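Local coordinates for CBS domain-containing protein (Pyrococcus horikoshii, PDB 2YZI), which is of unknown function but carries two CBS domains, modules that in many other proteins bind adenosine-containing ligands and regulate a partner domain, at residues Leu18-Ser23 / Gly39-Ile44; Asn49-Phe54 / Arg76-Asn81. All coordinates share one frame; numbering follows the deposited sequence.

How the interactions relate
Both contacts belong to one sheet, whose strand order is 19-20, 40-44, 50-55, and their centres lie about 8 Å apart. Interaction 1 joins one outer strand, 19-20, to the middle strand; interaction 2 adds the loop 76-81 beyond the other outer strand. V43, in interaction 1, is bonded directly to strand 50-55 of interaction 2: its O lies 2.7 Å from V51 N and its N 2.9 Å from G52 O, probable hydrogen bonds that set V51 and G52 together opposite one residue, a classic beta bulge. The side chain of M78 also reaches V43, so the loop that runs on toward strand 84-86 touches the middle strand of the first sheet. No ligand takes part in either contact.

Interaction 1 of 2, residues Leu18-Ser23 / Gly39-Ile44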
loop_
_atom_site.group_PDB
_atom_site.type_symbol
_atom_site.label_atom_id
_atom_site.label_comp_id
_atom_site.label_asym_id
_atom_site.label_seq_id
_atom_site.Cartn_x
_atom_site.Cartn_y
_atom_site.Cartn_z
ATOM N N LEU B 18 -3.313 1.810 -14.719
ATOM C CA LEU B 18 -4.691 1.761 -15.174
ATOM C C LEU B 18 -5.485 3.033 -14.969
ATOM O O LEU B 18 -5.309 3.746 -13.988
ATOM C CB LEU B 18 -5.435 0.591 -14.525
ATOM C CG LEU B 18 -5.057 -0.782 -15.081
ATOM C CD1 LEU B 18 -3.692 -1.197 -14.544
ATOM C CD2 LEU B 18 -6.105 -1.796 -14.700
ATOM N N GLY B 19 -6.371 3.303 -15.915
ATOM C CA GLY B 19 -7.199 4.486 -15.840
ATOM C C GLY B 19 -8.678 4.168 -15.920
ATOM O O GLY B 19 -9.082 3.123 -16.434
ATOM N N VAL B 20 -9.484 5.072 -15.381
ATOM C CA VAL B 20 -10.928 4.934 -15.411
ATOM C C VAL B 20 -11.468 6.289 -15.839
ATOM O O VAL B 20 -10.767 7.294 -15.745
ATOM C CB VAL B 20 -11.501 4.573 -14.019
ATOM C CG1 VAL B 20 -11.003 3.193 -13.591
ATOM C CG2 VAL B 20 -11.101 5.625 -12.991
ATOM N N LYS B 21 -12.700 6.322 -16.327
ATOM C CA LYS B 21 -13.286 7.588 -16.730
ATOM C C LYS B 21 -13.811 8.283 -15.474
ATOM O O LYS B 21 -13.967 7.651 -14.426
ATOM C CB LYS B 21 -14.416 7.357 -17.738
ATOM C CG LYS B 21 -13.937 6.811 -19.069
ATOM C CD LYS B 21 -15.059 6.787 -20.092
ATOM C CE LYS B 21 -14.559 6.325 -21.455
ATOM N NZ LYS B 21 -13.460 7.192 -21.966
ATOM N N PRO B 22 -14.076 9.593 -15.557
ATOM C CA PRO B 22 -14.579 10.367 -14.416
ATOM C C PRO B 22 -15.907 9.860 -13.874
ATOM O O PRO B 22 -16.175 9.970 -12.677
ATOM C CB PRO B 22 -14.704 11.783 -14.976
ATOM C CG PRO B 22 -13.676 11.808 -16.060
ATOM C CD PRO B 22 -13.835 10.468 -16.713
ATOM N N SER B 23 -16.734 9.311 -14.758
ATOM C CA SER B 23 -18.049 8.804 -14.367
ATOM C C SER B 23 -18.000 7.419 -13.706
ATOM O O SER B 23 -19.004 6.942 -13.188
ATOM C CB SER B 23 -18.981 8.761 -15.586
ATOM O OG SER B 23 -18.582 7.763 -16.506
ATOM N N GLY B 39 -2.742 -0.142 -6.332
ATOM C CA GLY B 39 -3.239 0.679 -5.245
ATOM C C GLY B 39 -3.770 2.037 -5.659
ATOM O O GLY B 39 -4.294 2.784 -4.830
ATOM N N SER B 40 -3.658 2.354 -6.941
ATOM C CA SER B 40 -4.105 3.645 -7.430
ATOM C C SER B 40 -4.620 3.592 -8.853
ATOM O O SER B 40 -4.473 2.595 -9.549
ATOM C CB SER B 40 -2.958 4.670 -7.344
ATOM O OG SER B 40 -1.855 4.288 -8.150
ATOM N N LEU B 41 -5.222 4.693 -9.271
ATOM C CA LEU B 41 -5.774 4.826 -10.604
ATOM C C LEU B 41 -5.725 6.288 -11.026
ATOM O O LEU B 41 -5.884 7.184 -10.199
ATOM C CB LEU B 41 -7.235 4.362 -10.620
ATOM C CG LEU B 41 -7.584 2.886 -10.390
ATOM C CD1 LEU B 41 -9.090 2.745 -10.271
ATOM C CD2 LEU B 41 -7.065 2.036 -11.549
ATOM N N VAL B 42 -5.478 6.518 -12.313
ATOM C CA VAL B 42 -5.500 7.863 -12.861
ATOM C C VAL B 42 -6.870 7.935 -13.515
ATOM O O VAL B 42 -7.448 6.905 -13.853
ATOM C CB VAL B 42 -4.430 8.079 -13.949
ATOM C CG1 VAL B 42 -3.046 8.128 -13.322
ATOM C CG2 VAL B 42 -4.515 6.961 -14.988
ATOM N N VAL B 43 -7.391 9.138 -13.684
ATOM C CA VAL B 43 -8.692 9.334 -14.312
ATOM C C VAL B 43 -8.471 10.086 -15.617
ATOM O O VAL B 43 -7.812 11.126 -15.634
ATOM C CB VAL B 43 -9.620 10.153 -13.406
ATOM C CG1 VAL B 43 -11.016 10.259 -14.042
ATOM C CG2 VAL B 43 -9.682 9.509 -12.025
ATOM N N ILE B 44 -9.025 9.562 -16.707
ATOM C CA ILE B 44 -8.847 10.166 -18.025
ATOM C C ILE B 44 -10.143 10.703 -18.625
ATOM O O ILE B 44 -11.175 10.039 -18.566
ATOM C CB ILE B 44 -8.234 9.130 -18.993
ATOM C CG1 ILE B 44 -6.815 8.783 -18.546
ATOM C CG2 ILE B 44 -8.214 9.656 -20.400
ATOM C CD1 ILE B 44 -6.758 7.998 -17.263
HETATM O O HOH W 1 -2.914 2.001 -12.133
#
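V20 O is gripped by the end of the neighbouring strand: I44 N donates to it at 3.0 Å, tilted 22° from the carbonyl plane, and the CA-H of V43 points at the same oxygen. This is the parallel pairing of strands 19-20 and 40-44, the two strands of a beta-alpha-beta unit in the CBS fold, connected through helix 26-35. Further back along the ladder, V20 N gives its hydrogen to V42 O at 3.1 Å, and V42 N gives its own to L18 O at 3.2 Å; both donors lie in the plane of the carbonyl they meet. Beyond the last direct bond a water carries the pairing on, accepting from L18 N at 2.6 Å and donating to S40 O at 3.1 Å.

The side chains of V20 and V43 lie on one face of the sheet. There V20 CG1 meets L41 CD1 at 3.9 Å, the two side chains crossing at about a right angle; L32 covers V20 and A29 and M33 cover L41, all from helix 26-35. With CG1 of V43 anti to its backbone N (chi1 -176°), this methyl is carried to the turn that follows the outer strand, where it sits 3.7 Å from P22 CG. The other face, that of V42, takes G19, whose bare CA leaves room for the isoleucine at the strand end. I44 begins beside the pairing rather than aimed at it, but its chain bends back, and CD1 comes to rest 3.8 Å from G19 CA.

Interaction 2 of 2, residues Asn49-Phe54 / Arg76-Asn81; sequences NVVGFF and RIMTRN
I77 makes the first, light approach: its O lies 4.5 Å from F54 CB, while the same oxygen accepts a hydrogen bond from R62 NH1 and the side chain turns to I59 and V63 of helix 56-64. At M78, a selenomethionine, CG lies between the backbone N and carbonyl carbon (chi1 68°), and from there the extended chain runs back along strand 50-55. Its CB is 4.2 Å from F54 CD2, where the two side chains meet obliquely. SE then passes 3.9 Å from G52 CA, which carries no side chain to block it, and CE ends 3.4 Å from V51 O, beside V51 CG2.

T79 is the polar centre. Its N donates a nearly straight bond of 2.8 Å to F53 O, while T79 O takes a weak one from F53 N, bent to 130° at the hydrogen. These two bonds make a single antiparallel hydrogen-bonded bridge, adding a short piece of loop to an edge strand of the first sheet; the loop belongs to the chain between the helix that follows this strand and strand 84-86, the first of the second CBS sheet. F53 O is gripped twice, for T79 OG1 also donates to it at 2.7 Å, from above the carbonyl plane (48° out of it). OG1 lies at the edge of the F53 ring as well, the two side chains running alongside each other.

R80 touches the bulged part of the strand through its aliphatic part, CG 3.9 Å from V51 O. The chain runs on extended from CG to NE, and one face of the guanidinium lies over M78 CG; NH2 makes a weak hydrogen bond to E75 O.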
loop_
_atom_site.group_PDB
_atom_site.type_symbol
_atom_site.label_atom_id
_atom_site.label_comp_id
_atom_site.label_asym_id
_atom_site.label_seq_id
_atom_site.Cartn_x
_atom_site.Cartn_y
_atom_site.Cartn_z
ATOM N N ASN B 49 -6.846 12.496 -21.805
ATOM C CA ASN B 49 -5.893 13.147 -20.918
ATOM C C ASN B 49 -6.180 12.927 -19.447
ATOM O O ASN B 49 -7.330 12.764 -19.050
ATOM C CB ASN B 49 -5.844 14.644 -21.221
ATOM C CG ASN B 49 -5.711 14.926 -22.704
ATOM O OD1 ASN B 49 -4.939 14.275 -23.400
ATOM N ND2 ASN B 49 -6.462 15.904 -23.194
ATOM N N VAL B 50 -5.125 12.918 -18.640
ATOM C CA VAL B 50 -5.295 12.720 -17.214
ATOM C C VAL B 50 -5.933 13.945 -16.578
ATOM O O VAL B 50 -5.427 15.066 -16.698
ATOM C CB VAL B 50 -3.966 12.444 -16.501
ATOM C CG1 VAL B 50 -4.228 12.226 -15.011
ATOM C CG2 VAL B 50 -3.284 11.229 -17.111
ATOM N N VAL B 51 -7.055 13.713 -15.912
ATOM C CA VAL B 51 -7.788 14.767 -15.245
ATOM C C VAL B 51 -7.764 14.550 -13.747
ATOM O O VAL B 51 -8.133 15.431 -12.986
ATOM C CB VAL B 51 -9.248 14.798 -15.711
ATOM C CG1 VAL B 51 -9.329 15.320 -17.148
ATOM C CG2 VAL B 51 -9.836 13.399 -15.630
ATOM N N GLY B 52 -7.325 13.372 -13.323
ATOM C CA GLY B 52 -7.287 13.096 -11.904
ATOM C C GLY B 52 -6.454 11.899 -11.501
ATOM O O GLY B 52 -5.865 11.227 -12.339
ATOM N N PHE B 53 -6.437 11.627 -10.202
ATOM C CA PHE B 53 -5.663 10.531 -9.642
ATOM C C PHE B 53 -6.196 10.245 -8.242
ATOM O O PHE B 53 -6.627 11.171 -7.535
ATOM C CB PHE B 53 -4.196 10.957 -9.536
ATOM C CG PHE B 53 -3.301 9.929 -8.911
ATOM C CD1 PHE B 53 -2.754 8.902 -9.678
ATOM C CD2 PHE B 53 -2.977 10.004 -7.553
ATOM C CE1 PHE B 53 -1.895 7.971 -9.106
ATOM C CE2 PHE B 53 -2.119 9.078 -6.974
ATOM C CZ PHE B 53 -1.577 8.058 -7.753
ATOM N N PHE B 54 -6.168 8.978 -7.839
ATOM C CA PHE B 54 -6.632 8.607 -6.506
ATOM C C PHE B 54 -6.161 7.216 -6.075
ATOM O O PHE B 54 -5.912 6.329 -6.896
ATOM C CB PHE B 54 -8.163 8.722 -6.418
ATOM C CG PHE B 54 -8.906 7.651 -7.169
ATOM C CD1 PHE B 54 -9.109 6.396 -6.597
ATOM C CD2 PHE B 54 -9.427 7.908 -8.441
ATOM C CE1 PHE B 54 -9.827 5.411 -7.282
ATOM C CE2 PHE B 54 -10.147 6.931 -9.135
ATOM C CZ PHE B 54 -10.349 5.680 -8.558
ATOM N N ARG B 76 -15.680 12.653 -7.696
ATOM C CA ARG B 76 -15.973 13.318 -6.437
ATOM C C ARG B 76 -14.945 13.125 -5.328
ATOM O O ARG B 76 -15.011 13.808 -4.307
ATOM C CB ARG B 76 -17.346 12.869 -5.933
ATOM C CG ARG B 76 -18.480 13.313 -6.823
ATOM C CD ARG B 76 -19.831 12.928 -6.255
ATOM N NE ARG B 76 -19.998 13.363 -4.870
ATOM C CZ ARG B 76 -19.749 14.592 -4.424
ATOM N NH1 ARG B 76 -19.311 15.529 -5.258
ATOM N NH2 ARG B 76 -19.939 14.884 -3.142
ATOM N N ILE B 77 -13.999 12.208 -5.527
ATOM C CA ILE B 77 -12.985 11.942 -4.515
ATOM C C ILE B 77 -11.557 11.966 -5.028
ATOM O O ILE B 77 -10.622 11.763 -4.255
ATOM C CB ILE B 77 -13.190 10.570 -3.852
ATOM C CG1 ILE B 77 -13.072 9.460 -4.897
ATOM C CG2 ILE B 77 -14.521 10.536 -3.152
ATOM C CD1 ILE B 77 -12.891 8.083 -4.307
HETATM N N MSE B 78 -11.382 12.197 -6.324
HETATM C CA MSE B 78 -10.044 12.227 -6.910
HETATM C C MSE B 78 -9.302 13.534 -6.646
HETATM O O MSE B 78 -9.923 14.568 -6.414
HETATM C CB MSE B 78 -10.131 12.003 -8.419
HETATM C CG MSE B 78 -10.775 13.138 -9.169
HETATM SE SE MSE B 78 -11.018 12.697 -11.031
HETATM C CE MSE B 78 -11.139 14.515 -11.741
ATOM N N THR B 79 -7.973 13.469 -6.672
ATOM C CA THR B 79 -7.133 14.649 -6.472
ATOM C C THR B 79 -6.841 15.158 -7.871
ATOM O O THR B 79 -6.575 14.366 -8.775
ATOM C CB THR B 79 -5.795 14.309 -5.761
ATOM O OG1 THR B 79 -5.159 13.207 -6.419
ATOM C CG2 THR B 79 -6.040 13.948 -4.315
ATOM N N ARG B 80 -6.883 16.471 -8.057
ATOM C CA ARG B 80 -6.676 17.031 -9.382
ATOM C C ARG B 80 -5.320 17.662 -9.722
ATOM O O ARG B 80 -5.237 18.627 -10.482
ATOM C CB ARG B 80 -7.816 18.002 -9.696
ATOM C CG ARG B 80 -9.190 17.332 -9.736
ATOM C CD ARG B 80 -10.288 18.335 -10.131
ATOM N NE ARG B 80 -11.575 17.691 -10.371
ATOM C CZ ARG B 80 -12.354 17.191 -9.419
ATOM N NH1 ARG B 80 -11.979 17.261 -8.151
ATOM N NH2 ARG B 80 -13.511 16.631 -9.738
ATOM N N ASN B 81 -4.258 17.116 -9.147
ATOM C CA ASN B 81 -2.902 17.546 -9.459
ATOM C C ASN B 81 -2.075 16.313 -9.168
ATOM O O ASN B 81 -2.418 15.537 -8.279
ATOM C CB ASN B 81 -2.443 18.739 -8.613
ATOM C CG ASN B 81 -2.583 18.499 -7.140
ATOM O OD1 ASN B 81 -3.665 18.649 -6.581
ATOM N ND2 ASN B 81 -1.490 18.115 -6.496
#